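Local coordinates for protein malate dehydrogenase (Pyrococcus horikoshii, PDB 1V9N) that catalyses the NAD-dependent interconversion of (S)-malate and oxaloacetate as a homodimeric oxidoreductase of the LDH2/MDH2 family, at residues Gly97-Ala108 with Val120-Gly129; Gly145-Pro153 with Leu250-Ile258. All coordinates share one frame; numbering follows the deposited sequence.

From the N terminus, contact 1 comes first. It closes a short excursion of 11 residues, in which helix 97-115 ends and the chain turns back into strand 117-125. Contact 2 opens only after contact 1 is complete and spans 96 residues, bringing helix 242-258 back to strand 144-149. The two therefore lie in series, neither nested nor crossed. Both reach the same mixed sheet, from different sides: Ile121, which points away from helix 97-115, has its CD1 against Leu255 O of contact 2. They also meet where Tyr128 OH probably hydrogen-bonds Ser147 OG, and the loops leaving both strands touch the carboxamide of NADPH.

Contact 1. Residues Gly97-Ala108 with Val120-Gly129; sequences GQVVGYRSMKLA and VIARNSNHYG. With NDP (NADPH dihydro-nicotinamide-adenine-dinucleotide phosphate), chain B.
Val120 holds CG1 anti to its own nitrogen (chi1 177°) and CG2 beside it, which spreads the two methyls over the helix: CG1 rests on Ser104 CB, while CG2 lies 3.7 Å from Ala108 CB and meets Leu107 CG. This is the inside of a beta-alpha-beta unit, where helix 97-115 packs nearly antiparallel to strand 117-125, the strand it leads into from the parallel neighbour 87-91. Further along, Ala122 CB touches Val100 CG1, and Val100 CB comes 3.4 Å from Ser125 OG, whose hydrogen-bond partner is His280. Ser104 keeps its hydroxyl within the helix: OG donates to Val100 O at 2.8 Å from above the carbonyl plane, on the face opposite Ser104 N. At the helix start, Gly97 CA makes a C-H...O contact of 3.2 Å with Asn126 O, close against the loop carbonyls. Gln98 bends at chi2 (77°), which lays its amide along the loop, with NE2 near Tyr128 C. One water ties this corner together, accepting from Gly97 N and donating to Gln98 OE1 at 3.1 Å and to His127 O at 2.7 Å. With an alanine in place of Gln98, that water would probably lose one acceptor, and the 127-129 backbone the amide that packs against it. The same loop reaches the carboxamide of the cofactor: N7N of NADPH lies obliquely to the ring of His127, which is bonded through ND1 to Tyr63 OH, and N7N donates to Gly129 O at 3.0 Å (155° at the hydrogen).

Contact 2. Residues Gly145-Pro153 with Leu250-Ile258; sequences GISMTNSRP and LMVDILSGI. With NDP (NADPH dihydro-nicotinamide-adenine-dinucleotide phosphate), chain B.
The nicotinamide end of the NADPH pocket is bordered by the end of strand 144-149 and the loop after it: Ser151 CB lies 3.5 Å from O7N of the cofactor, and Thr149 CG2 touches the same carboxamide. Behind them packs helix 242-258. Met148, a selenomethionine, reaches across with its chain extended beyond CG; its SE sits 3.9 Å from Leu255 CD1, and its CE meets Met251 CE at 4.0 Å, the two chains at about a right angle. Val252 CG1 presses against Thr149 O at 3.3 Å. The polar tie is Asn150, whose CG stands between its backbone N and carbonyl carbon (chi1 59°), which brings ND2 to Asp253 OD1: it donates at 3.2 Å, almost in line with that C-O bond, and OD1 lies in the Asn150 amide plane, although amide and carboxylate are turned 63° apart. Both groups are buried and fixed from their other ends: Asn150 OD1 accepts from Cys279 N, and Asp253 OD2 is bonded to Ser265 and Asn168. The helix also touches the second subunit, Met251 on its Leu172 and Ile254 on its Phe181. The arrangement is a helix crossing an inner strand of the mixed sheet at 89° beside the cofactor site.

Contact 1. Residues Gly97-Ala108 with Val120-Gly129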
loop_
_atom_site.group_PDB
_atom_site.type_symbol
_atom_site.label_atom_id
_atom_site.label_comp_id
_atom_site.label_asym_id
_atom_site.label_seq_id
_atom_site.Cartn_x
_atom_site.Cartn_y
_atom_site.Cartn_z
ATOM N N GLY A 97 -16.915 -4.841 -15.119
ATOM C CA GLY A 97 -16.178 -4.262 -14.010
ATOM C C GLY A 97 -16.209 -2.745 -14.001
ATOM O O GLY A 97 -16.312 -2.127 -12.939
ATOM N N GLN A 98 -16.110 -2.146 -15.186
ATOM C CA GLN A 98 -16.136 -0.694 -15.330
ATOM C C GLN A 98 -17.447 -0.098 -14.799
ATOM O O GLN A 98 -17.443 0.958 -14.172
ATOM C CB GLN A 98 -15.960 -0.301 -16.800
ATOM C CG GLN A 98 -14.582 -0.594 -17.397
ATOM C CD GLN A 98 -14.361 -2.060 -17.735
ATOM O OE1 GLN A 98 -15.283 -2.870 -17.686
ATOM N NE2 GLN A 98 -13.130 -2.402 -18.092
ATOM N N VAL A 99 -18.561 -0.783 -15.054
ATOM C CA VAL A 99 -19.873 -0.325 -14.598
ATOM C C VAL A 99 -19.979 -0.474 -13.087
ATOM O O VAL A 99 -20.381 0.460 -12.390
ATOM C CB VAL A 99 -21.020 -1.120 -15.282
ATOM C CG1 VAL A 99 -22.368 -0.732 -14.681
ATOM C CG2 VAL A 99 -21.023 -0.835 -16.772
ATOM N N VAL A 100 -19.604 -1.645 -12.579
ATOM C CA VAL A 100 -19.643 -1.892 -11.143
ATOM C C VAL A 100 -18.714 -0.908 -10.415
ATOM O O VAL A 100 -19.094 -0.310 -9.405
ATOM C CB VAL A 100 -19.212 -3.352 -10.819
ATOM C CG1 VAL A 100 -19.129 -3.555 -9.301
ATOM C CG2 VAL A 100 -20.216 -4.341 -11.428
ATOM N N GLY A 101 -17.499 -0.744 -10.935
ATOM C CA GLY A 101 -16.539 0.165 -10.326
ATOM C C GLY A 101 -16.955 1.630 -10.404
ATOM O O GLY A 101 -16.721 2.399 -9.474
ATOM N N TYR A 102 -17.559 2.020 -11.519
ATOM C CA TYR A 102 -18.023 3.395 -11.706
ATOM C C TYR A 102 -19.105 3.747 -10.684
ATOM O O TYR A 102 -19.044 4.789 -10.036
ATOM C CB TYR A 102 -18.599 3.574 -13.113
ATOM C CG TYR A 102 -19.058 4.988 -13.415
ATOM C CD1 TYR A 102 -18.150 5.959 -13.840
ATOM C CD2 TYR A 102 -20.396 5.356 -13.274
ATOM C CE1 TYR A 102 -18.562 7.261 -14.125
ATOM C CE2 TYR A 102 -20.820 6.663 -13.554
ATOM C CZ TYR A 102 -19.892 7.604 -13.981
ATOM O OH TYR A 102 -20.293 8.885 -14.290
ATOM N N ARG A 103 -20.098 2.874 -10.546
ATOM C CA ARG A 103 -21.194 3.104 -9.603
ATOM C C ARG A 103 -20.719 3.016 -8.160
ATOM O O ARG A 103 -21.189 3.766 -7.295
ATOM C CB ARG A 103 -22.328 2.090 -9.831
ATOM C CG ARG A 103 -22.959 2.164 -11.214
ATOM C CD ARG A 103 -23.600 3.522 -11.465
ATOM N NE ARG A 103 -23.876 3.734 -12.886
ATOM C CZ ARG A 103 -24.335 4.870 -13.402
ATOM N NH1 ARG A 103 -24.578 5.911 -12.612
ATOM N NH2 ARG A 103 -24.542 4.970 -14.711
ATOM N N SER A 104 -19.793 2.099 -7.896
ATOM C CA SER A 104 -19.255 1.939 -6.552
ATOM C C SER A 104 -18.456 3.176 -6.140
ATOM O O SER A 104 -18.579 3.653 -5.013
ATOM C CB SER A 104 -18.350 0.708 -6.474
ATOM O OG SER A 104 -19.095 -0.486 -6.592
HETATM N N MSE A 105 -17.639 3.694 -7.053
HETATM C CA MSE A 105 -16.832 4.869 -6.741
HETATM C C MSE A 105 -17.709 6.112 -6.595
HETATM O O MSE A 105 -17.436 6.960 -5.754
HETATM C CB MSE A 105 -15.757 5.096 -7.814
HETATM C CG MSE A 105 -14.852 6.296 -7.533
HETATM SE SE MSE A 105 -14.055 6.293 -5.740
HETATM C CE MSE A 105 -12.378 5.423 -6.138
ATOM N N LYS A 106 -18.750 6.221 -7.418
ATOM C CA LYS A 106 -19.671 7.355 -7.327
ATOM C C LYS A 106 -20.307 7.366 -5.935
ATOM O O LYS A 106 -20.479 8.420 -5.333
ATOM C CB LYS A 106 -20.779 7.248 -8.385
ATOM C CG LYS A 106 -20.382 7.707 -9.778
ATOM C CD LYS A 106 -20.106 9.209 -9.799
ATOM C CE LYS A 106 -19.727 9.691 -11.195
ATOM N NZ LYS A 106 -19.542 11.175 -11.254
ATOM N N LEU A 107 -20.654 6.187 -5.426
ATOM C CA LEU A 107 -21.264 6.086 -4.101
ATOM C C LEU A 107 -20.262 6.449 -3.004
ATOM O O LEU A 107 -20.616 7.106 -2.024
ATOM C CB LEU A 107 -21.804 4.672 -3.859
ATOM C CG LEU A 107 -22.422 4.421 -2.480
ATOM C CD1 LEU A 107 -23.656 5.311 -2.295
ATOM C CD2 LEU A 107 -22.800 2.951 -2.352
ATOM N N ALA A 108 -19.014 6.016 -3.164
ATOM C CA ALA A 108 -17.983 6.331 -2.179
ATOM C C ALA A 108 -17.772 7.852 -2.121
ATOM O O ALA A 108 -17.636 8.425 -1.043
ATOM C CB ALA A 108 -16.676 5.628 -2.544
ATOM N N VAL A 120 -16.306 1.869 -0.189
ATOM C CA VAL A 120 -17.222 0.953 -0.845
ATOM C C VAL A 120 -16.427 -0.238 -1.344
ATOM O O VAL A 120 -15.385 -0.085 -1.982
ATOM C CB VAL A 120 -17.963 1.621 -2.029
ATOM C CG1 VAL A 120 -18.862 0.604 -2.722
ATOM C CG2 VAL A 120 -18.809 2.793 -1.526
ATOM N N ILE A 121 -16.914 -1.427 -1.022
ATOM C CA ILE A 121 -16.265 -2.650 -1.448
ATOM C C ILE A 121 -17.254 -3.448 -2.283
ATOM O O ILE A 121 -18.447 -3.503 -1.975
ATOM C CB ILE A 121 -15.790 -3.448 -0.229
ATOM C CG1 ILE A 121 -14.778 -2.592 0.548
ATOM C CG2 ILE A 121 -15.163 -4.756 -0.664
ATOM C CD1 ILE A 121 -14.306 -3.190 1.830
ATOM N N ALA A 122 -16.758 -4.061 -3.349
ATOM C CA ALA A 122 -17.628 -4.818 -4.230
ATOM C C ALA A 122 -17.132 -6.228 -4.499
ATOM O O ALA A 122 -15.933 -6.472 -4.586
ATOM C CB ALA A 122 -17.800 -4.062 -5.557
ATOM N N ARG A 123 -18.071 -7.160 -4.600
ATOM C CA ARG A 123 -17.745 -8.544 -4.911
ATOM C C ARG A 123 -18.607 -8.896 -6.109
ATOM O O ARG A 123 -19.451 -8.097 -6.530
ATOM C CB ARG A 123 -18.094 -9.475 -3.746
ATOM C CG ARG A 123 -19.593 -9.626 -3.520
ATOM C CD ARG A 123 -19.885 -10.513 -2.327
ATOM N NE ARG A 123 -21.322 -10.693 -2.125
ATOM C CZ ARG A 123 -21.888 -10.829 -0.931
ATOM N NH1 ARG A 123 -21.135 -10.802 0.159
ATOM N NH2 ARG A 123 -23.200 -11.003 -0.825
ATOM N N ASN A 124 -18.397 -10.092 -6.646
ATOM C CA ASN A 124 -19.156 -10.586 -7.790
ATOM C C ASN A 124 -19.140 -9.615 -8.965
ATOM O O ASN A 124 -20.174 -9.323 -9.570
ATOM C CB ASN A 124 -20.597 -10.897 -7.366
ATOM C CG ASN A 124 -21.333 -11.750 -8.390
ATOM O OD1 ASN A 124 -20.711 -12.454 -9.182
ATOM N ND2 ASN A 124 -22.662 -11.701 -8.365
ATOM N N SER A 125 -17.946 -9.129 -9.289
ATOM C CA SER A 125 -17.756 -8.200 -10.393
ATOM C C SER A 125 -16.864 -8.857 -11.462
ATOM O O SER A 125 -16.679 -10.074 -11.467
ATOM C CB SER A 125 -17.111 -6.911 -9.871
ATOM O OG SER A 125 -16.965 -5.943 -10.898
ATOM N N ASN A 126 -16.311 -8.043 -12.357
ATOM C CA ASN A 126 -15.451 -8.527 -13.432
ATOM C C ASN A 126 -14.245 -7.604 -13.585
ATOM O O ASN A 126 -14.172 -6.571 -12.927
ATOM C CB ASN A 126 -16.245 -8.589 -14.750
ATOM C CG ASN A 126 -17.000 -9.897 -14.914
ATOM O OD1 ASN A 126 -16.386 -10.954 -15.088
ATOM N ND2 ASN A 126 -18.330 -9.839 -14.844
ATOM N N HIS A 127 -13.306 -7.974 -14.453
ATOM C CA HIS A 127 -12.099 -7.172 -14.674
ATOM C C HIS A 127 -12.487 -5.723 -14.958
ATOM O O HIS A 127 -13.282 -5.467 -15.860
ATOM C CB HIS A 127 -11.309 -7.758 -15.846
ATOM C CG HIS A 127 -10.051 -7.011 -16.172
ATOM N ND1 HIS A 127 -10.005 -6.008 -17.116
ATOM C CD2 HIS A 127 -8.791 -7.139 -15.694
ATOM C CE1 HIS A 127 -8.767 -5.552 -17.208
ATOM N NE2 HIS A 127 -8.013 -6.221 -16.357
ATOM N N TYR A 128 -11.934 -4.775 -14.204
ATOM C CA TYR A 128 -12.308 -3.380 -14.421
ATOM C C TYR A 128 -11.277 -2.436 -15.045
ATOM O O TYR A 128 -11.380 -1.221 -14.905
ATOM C CB TYR A 128 -12.871 -2.772 -13.122
ATOM C CG TYR A 128 -11.891 -2.391 -12.007
ATOM C CD1 TYR A 128 -10.505 -2.401 -12.199
ATOM C CD2 TYR A 128 -12.374 -1.931 -10.774
ATOM C CE1 TYR A 128 -9.626 -1.954 -11.195
ATOM C CE2 TYR A 128 -11.508 -1.480 -9.774
ATOM C CZ TYR A 128 -10.138 -1.489 -9.990
ATOM O OH TYR A 128 -9.292 -0.993 -9.014
ATOM N N GLY A 129 -10.294 -2.987 -15.745
ATOM C CA GLY A 129 -9.298 -2.139 -16.376
ATOM C C GLY A 129 -8.296 -1.542 -15.408
ATOM O O GLY A 129 -7.953 -2.167 -14.408
HETATM P PA NDP B . 3.974 1.107 -14.007
HETATM O O1A NDP B . 3.758 1.456 -15.390
HETATM O O2A NDP B . 5.251 0.493 -13.501
HETATM O O5B NDP B . 3.648 2.450 -13.124
HETATM C C5B NDP B . 3.735 2.444 -11.687
HETATM C C4B NDP B . 3.324 3.860 -11.242
HETATM O O4B NDP B . 4.566 4.576 -11.120
HETATM C C3B NDP B . 2.459 4.679 -12.160
HETATM O O3B NDP B . 1.530 5.444 -11.335
HETATM C C2B NDP B . 3.365 5.586 -12.915
HETATM O O2B NDP B . 2.808 6.804 -13.436
HETATM C C1B NDP B . 4.482 5.748 -11.930
HETATM N N9A NDP B . 5.836 5.904 -12.528
HETATM C C8A NDP B . 6.400 5.267 -13.670
HETATM N N7A NDP B . 7.640 5.655 -13.862
HETATM C C5A NDP B . 7.930 6.544 -12.868
HETATM C C6A NDP B . 9.081 7.311 -12.501
HETATM N N6A NDP B . 10.205 7.223 -13.222
HETATM N N1A NDP B . 9.034 8.140 -11.401
HETATM C C2A NDP B . 7.887 8.234 -10.652
HETATM N N3A NDP B . 6.754 7.550 -10.911
HETATM C C4A NDP B . 6.837 6.714 -12.042
HETATM O O3 NDP B . 2.828 0.214 -13.406
HETATM P PN NDP B . 2.223 -1.239 -13.606
HETATM O O1N NDP B . 2.395 -1.905 -12.319
HETATM O O2N NDP B . 3.000 -1.766 -14.779
HETATM O O5D NDP B . 0.711 -0.891 -13.956
HETATM C C5D NDP B . -0.016 -1.540 -15.038
HETATM C C4D NDP B . -1.490 -0.986 -15.123
HETATM O O4D NDP B . -2.345 -2.115 -15.131
HETATM C C3D NDP B . -1.982 -0.107 -13.946
HETATM O O3D NDP B . -2.732 0.986 -14.492
HETATM C C2D NDP B . -2.800 -1.034 -13.063
HETATM O O2D NDP B . -3.792 -0.328 -12.348
HETATM C C1D NDP B . -3.342 -2.042 -14.110
HETATM N N1N NDP B . -3.578 -3.409 -13.574
HETATM C C2N NDP B . -4.929 -3.855 -13.553
HETATM C C3N NDP B . -5.168 -5.196 -13.040
HETATM C C7N NDP B . -6.538 -5.717 -13.001
HETATM O O7N NDP B . -6.821 -6.848 -12.585
HETATM N N7N NDP B . -7.578 -4.952 -13.430
HETATM C C4N NDP B . -4.048 -5.966 -12.603
HETATM C C5N NDP B . -2.737 -5.508 -12.628
HETATM C C6N NDP B . -2.494 -4.227 -13.119
HETATM P P2B NDP B . 2.368 7.054 -14.905
HETATM O O1X NDP B . 2.867 8.417 -15.149
HETATM O O2X NDP B . 0.878 6.988 -15.010
HETATM O O3X NDP B . 3.027 6.029 -15.823
HETATM O O HOH W 1 -15.498 -5.939 -17.323
#

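Contact 2. Residues Gly145-Pro153 with Leu250-Ile258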
loop_
_atom_site.group_PDB
_atom_site.type_symbol
_atom_site.label_atom_id
_atom_site.label_comp_id
_atom_site.label_asym_id
_atom_site.label_seq_id
_atom_site.Cartn_x
_atom_site.Cartn_y
_atom_site.Cartn_z
ATOM N N GLY A 145 -8.627 9.649 -3.699
ATOM C CA GLY A 145 -9.272 8.420 -4.102
ATOM C C GLY A 145 -8.297 7.262 -4.077
ATOM O O GLY A 145 -7.148 7.388 -4.518
ATOM N N ILE A 146 -8.757 6.142 -3.531
ATOM C CA ILE A 146 -7.956 4.926 -3.469
ATOM C C ILE A 146 -8.777 3.788 -4.052
ATOM O O ILE A 146 -9.961 3.632 -3.725
ATOM C CB ILE A 146 -7.581 4.547 -2.024
ATOM C CG1 ILE A 146 -6.606 5.575 -1.448
ATOM C CG2 ILE A 146 -6.969 3.145 -2.000
ATOM C CD1 ILE A 146 -6.349 5.405 0.034
ATOM N N SER A 147 -8.161 3.010 -4.936
ATOM C CA SER A 147 -8.846 1.875 -5.527
ATOM C C SER A 147 -7.914 0.683 -5.655
ATOM O O SER A 147 -6.727 0.837 -5.922
ATOM C CB SER A 147 -9.412 2.225 -6.900
ATOM O OG SER A 147 -10.184 1.140 -7.384
HETATM N N MSE A 148 -8.470 -0.508 -5.452
HETATM C CA MSE A 148 -7.721 -1.753 -5.543
HETATM C C MSE A 148 -8.661 -2.793 -6.126
HETATM O O MSE A 148 -9.887 -2.621 -6.105
HETATM C CB MSE A 148 -7.297 -2.251 -4.159
HETATM C CG MSE A 148 -6.449 -1.311 -3.333
HETATM SE SE MSE A 148 -6.276 -2.023 -1.518
HETATM C CE MSE A 148 -5.760 -0.376 -0.626
ATOM N N THR A 149 -8.078 -3.877 -6.626
ATOM C CA THR A 149 -8.843 -4.974 -7.194
ATOM C C THR A 149 -7.968 -6.222 -7.186
ATOM O O THR A 149 -6.748 -6.135 -7.320
ATOM C CB THR A 149 -9.260 -4.682 -8.656
ATOM O OG1 THR A 149 -10.064 -5.761 -9.146
ATOM C CG2 THR A 149 -8.028 -4.534 -9.555
ATOM N N ASN A 150 -8.582 -7.385 -7.001
ATOM C CA ASN A 150 -7.810 -8.608 -7.039
ATOM C C ASN A 150 -7.929 -9.101 -8.479
ATOM O O ASN A 150 -8.539 -8.429 -9.322
ATOM C CB ASN A 150 -8.334 -9.638 -6.024
ATOM C CG ASN A 150 -9.775 -10.024 -6.255
ATOM O OD1 ASN A 150 -10.388 -9.641 -7.250
ATOM N ND2 ASN A 150 -10.325 -10.800 -5.334
ATOM N N SER A 151 -7.338 -10.249 -8.782
ATOM C CA SER A 151 -7.398 -10.753 -10.145
ATOM C C SER A 151 -7.108 -12.242 -10.208
ATOM O O SER A 151 -7.062 -12.922 -9.183
ATOM C CB SER A 151 -6.394 -9.999 -11.017
ATOM O OG SER A 151 -5.066 -10.233 -10.574
ATOM N N ARG A 152 -6.918 -12.740 -11.424
ATOM C CA ARG A 152 -6.620 -14.150 -11.629
ATOM C C ARG A 152 -5.261 -14.455 -11.022
ATOM O O ARG A 152 -4.394 -13.584 -10.959
ATOM C CB ARG A 152 -6.591 -14.473 -13.127
ATOM C CG ARG A 152 -7.894 -14.189 -13.844
ATOM C CD ARG A 152 -7.849 -14.628 -15.305
ATOM N NE ARG A 152 -6.782 -13.968 -16.053
ATOM C CZ ARG A 152 -5.589 -14.502 -16.292
ATOM N NH1 ARG A 152 -5.302 -15.721 -15.847
ATOM N NH2 ARG A 152 -4.679 -13.816 -16.972
ATOM N N PRO A 153 -5.056 -15.694 -10.553
ATOM C CA PRO A 153 -3.762 -16.051 -9.963
ATOM C C PRO A 153 -2.660 -16.025 -11.022
ATOM O O PRO A 153 -2.749 -16.712 -12.041
ATOM C CB PRO A 153 -4.013 -17.451 -9.402
ATOM C CG PRO A 153 -5.064 -18.004 -10.327
ATOM C CD PRO A 153 -5.996 -16.827 -10.493
ATOM N N LEU A 250 -1.562 -9.439 -0.722
ATOM C CA LEU A 250 -2.517 -10.002 0.231
ATOM C C LEU A 250 -3.410 -8.918 0.830
ATOM O O LEU A 250 -4.596 -9.135 1.070
ATOM C CB LEU A 250 -1.782 -10.738 1.351
ATOM C CG LEU A 250 -0.977 -11.976 0.949
ATOM C CD1 LEU A 250 -0.546 -12.717 2.215
ATOM C CD2 LEU A 250 -1.822 -12.893 0.060
HETATM N N MSE A 251 -2.828 -7.754 1.086
HETATM C CA MSE A 251 -3.590 -6.637 1.628
HETATM C C MSE A 251 -4.763 -6.381 0.690
HETATM O O MSE A 251 -5.902 -6.242 1.127
HETATM C CB MSE A 251 -2.706 -5.387 1.709
HETATM C CG MSE A 251 -3.448 -4.126 2.121
HETATM SE SE MSE A 251 -2.259 -2.595 2.267
HETATM C CE MSE A 251 -2.285 -2.035 0.436
ATOM N N VAL A 252 -4.478 -6.334 -0.608
ATOM C CA VAL A 252 -5.515 -6.104 -1.606
ATOM C C VAL A 252 -6.622 -7.162 -1.545
ATOM O O VAL A 252 -7.808 -6.825 -1.562
ATOM C CB VAL A 252 -4.925 -6.092 -3.032
ATOM C CG1 VAL A 252 -6.048 -6.055 -4.065
ATOM C CG2 VAL A 252 -4.008 -4.904 -3.205
ATOM N N ASP A 253 -6.236 -8.435 -1.481
ATOM C CA ASP A 253 -7.212 -9.527 -1.427
ATOM C C ASP A 253 -8.010 -9.528 -0.124
ATOM O O ASP A 253 -9.182 -9.898 -0.101
ATOM C CB ASP A 253 -6.515 -10.883 -1.589
ATOM C CG ASP A 253 -6.732 -11.493 -2.966
ATOM O OD1 ASP A 253 -7.884 -11.489 -3.457
ATOM O OD2 ASP A 253 -5.754 -11.994 -3.550
ATOM N N ILE A 254 -7.372 -9.127 0.966
ATOM C CA ILE A 254 -8.046 -9.087 2.252
ATOM C C ILE A 254 -9.093 -7.969 2.247
ATOM O O ILE A 254 -10.223 -8.166 2.691
ATOM C CB ILE A 254 -7.027 -8.861 3.396
ATOM C CG1 ILE A 254 -6.140 -10.101 3.542
ATOM C CG2 ILE A 254 -7.752 -8.563 4.708
ATOM C CD1 ILE A 254 -4.981 -9.930 4.521
ATOM N N LEU A 255 -8.721 -6.806 1.716
ATOM C CA LEU A 255 -9.635 -5.666 1.667
ATOM C C LEU A 255 -10.713 -5.817 0.599
ATOM O O LEU A 255 -11.825 -5.309 0.751
ATOM C CB LEU A 255 -8.846 -4.369 1.439
ATOM C CG LEU A 255 -7.894 -3.977 2.579
ATOM C CD1 LEU A 255 -7.071 -2.753 2.179
ATOM C CD2 LEU A 255 -8.694 -3.690 3.838
ATOM N N SER A 256 -10.384 -6.525 -0.477
ATOM C CA SER A 256 -11.316 -6.735 -1.574
ATOM C C SER A 256 -12.100 -8.042 -1.482
ATOM O O SER A 256 -13.303 -8.038 -1.254
ATOM C CB SER A 256 -10.565 -6.713 -2.911
ATOM O OG SER A 256 -9.901 -5.477 -3.112
ATOM N N GLY A 257 -11.402 -9.159 -1.668
ATOM C CA GLY A 257 -12.045 -10.460 -1.665
ATOM C C GLY A 257 -12.545 -11.042 -0.360
ATOM O O GLY A 257 -13.674 -11.537 -0.305
ATOM N N ILE A 258 -11.724 -10.998 0.683
ATOM C CA ILE A 258 -12.120 -11.561 1.971
ATOM C C ILE A 258 -13.179 -10.722 2.699
ATOM O O ILE A 258 -14.218 -11.244 3.117
ATOM C CB ILE A 258 -10.902 -11.735 2.912
ATOM C CG1 ILE A 258 -9.799 -12.537 2.212
ATOM C CG2 ILE A 258 -11.331 -12.470 4.180
ATOM C CD1 ILE A 258 -10.235 -13.938 1.782
HETATM P PA NDP B . 3.974 1.107 -14.007
HETATM O O1A NDP B . 3.758 1.456 -15.390
HETATM O O2A NDP B . 5.251 0.493 -13.501
HETATM O O5B NDP B . 3.648 2.450 -13.124
HETATM C C5B NDP B . 3.735 2.444 -11.687
HETATM C C4B NDP B . 3.324 3.860 -11.242
HETATM O O4B NDP B . 4.566 4.576 -11.120
HETATM C C3B NDP B . 2.459 4.679 -12.160
HETATM O O3B NDP B . 1.530 5.444 -11.335
HETATM C C2B NDP B . 3.365 5.586 -12.915
HETATM O O2B NDP B . 2.808 6.804 -13.436
HETATM C C1B NDP B . 4.482 5.748 -11.930
HETATM N N9A NDP B . 5.836 5.904 -12.528
HETATM C C8A NDP B . 6.400 5.267 -13.670
HETATM N N7A NDP B . 7.640 5.655 -13.862
HETATM C C5A NDP B . 7.930 6.544 -12.868
HETATM C C6A NDP B . 9.081 7.311 -12.501
HETATM N N6A NDP B . 10.205 7.223 -13.222
HETATM N N1A NDP B . 9.034 8.140 -11.401
HETATM C C2A NDP B . 7.887 8.234 -10.652
HETATM N N3A NDP B . 6.754 7.550 -10.911
HETATM C C4A NDP B . 6.837 6.714 -12.042
HETATM O O3 NDP B . 2.828 0.214 -13.406
HETATM P PN NDP B . 2.223 -1.239 -13.606
HETATM O O1N NDP B . 2.395 -1.905 -12.319
HETATM O O2N NDP B . 3.000 -1.766 -14.779
HETATM O O5D NDP B . 0.711 -0.891 -13.956
HETATM C C5D NDP B . -0.016 -1.540 -15.038
HETATM C C4D NDP B . -1.490 -0.986 -15.123
HETATM O O4D NDP B . -2.345 -2.115 -15.131
HETATM C C3D NDP B . -1.982 -0.107 -13.946
HETATM O O3D NDP B . -2.732 0.986 -14.492
HETATM C C2D NDP B . -2.800 -1.034 -13.063
HETATM O O2D NDP B . -3.792 -0.328 -12.348
HETATM C C1D NDP B . -3.342 -2.042 -14.110
HETATM N N1N NDP B . -3.578 -3.409 -13.574
HETATM C C2N NDP B . -4.929 -3.855 -13.553
HETATM C C3N NDP B . -5.168 -5.196 -13.040
HETATM C C7N NDP B . -6.538 -5.717 -13.001
HETATM O O7N NDP B . -6.821 -6.848 -12.585
HETATM N N7N NDP B . -7.578 -4.952 -13.430
HETATM C C4N NDP B . -4.048 -5.966 -12.603
HETATM C C5N NDP B . -2.737 -5.508 -12.628
HETATM C C6N NDP B . -2.494 -4.227 -13.119
HETATM P P2B NDP B . 2.368 7.054 -14.905
HETATM O O1X NDP B . 2.867 8.417 -15.149
HETATM O O2X NDP B . 0.878 6.988 -15.010
HETATM O O3X NDP B . 3.027 6.029 -15.823
#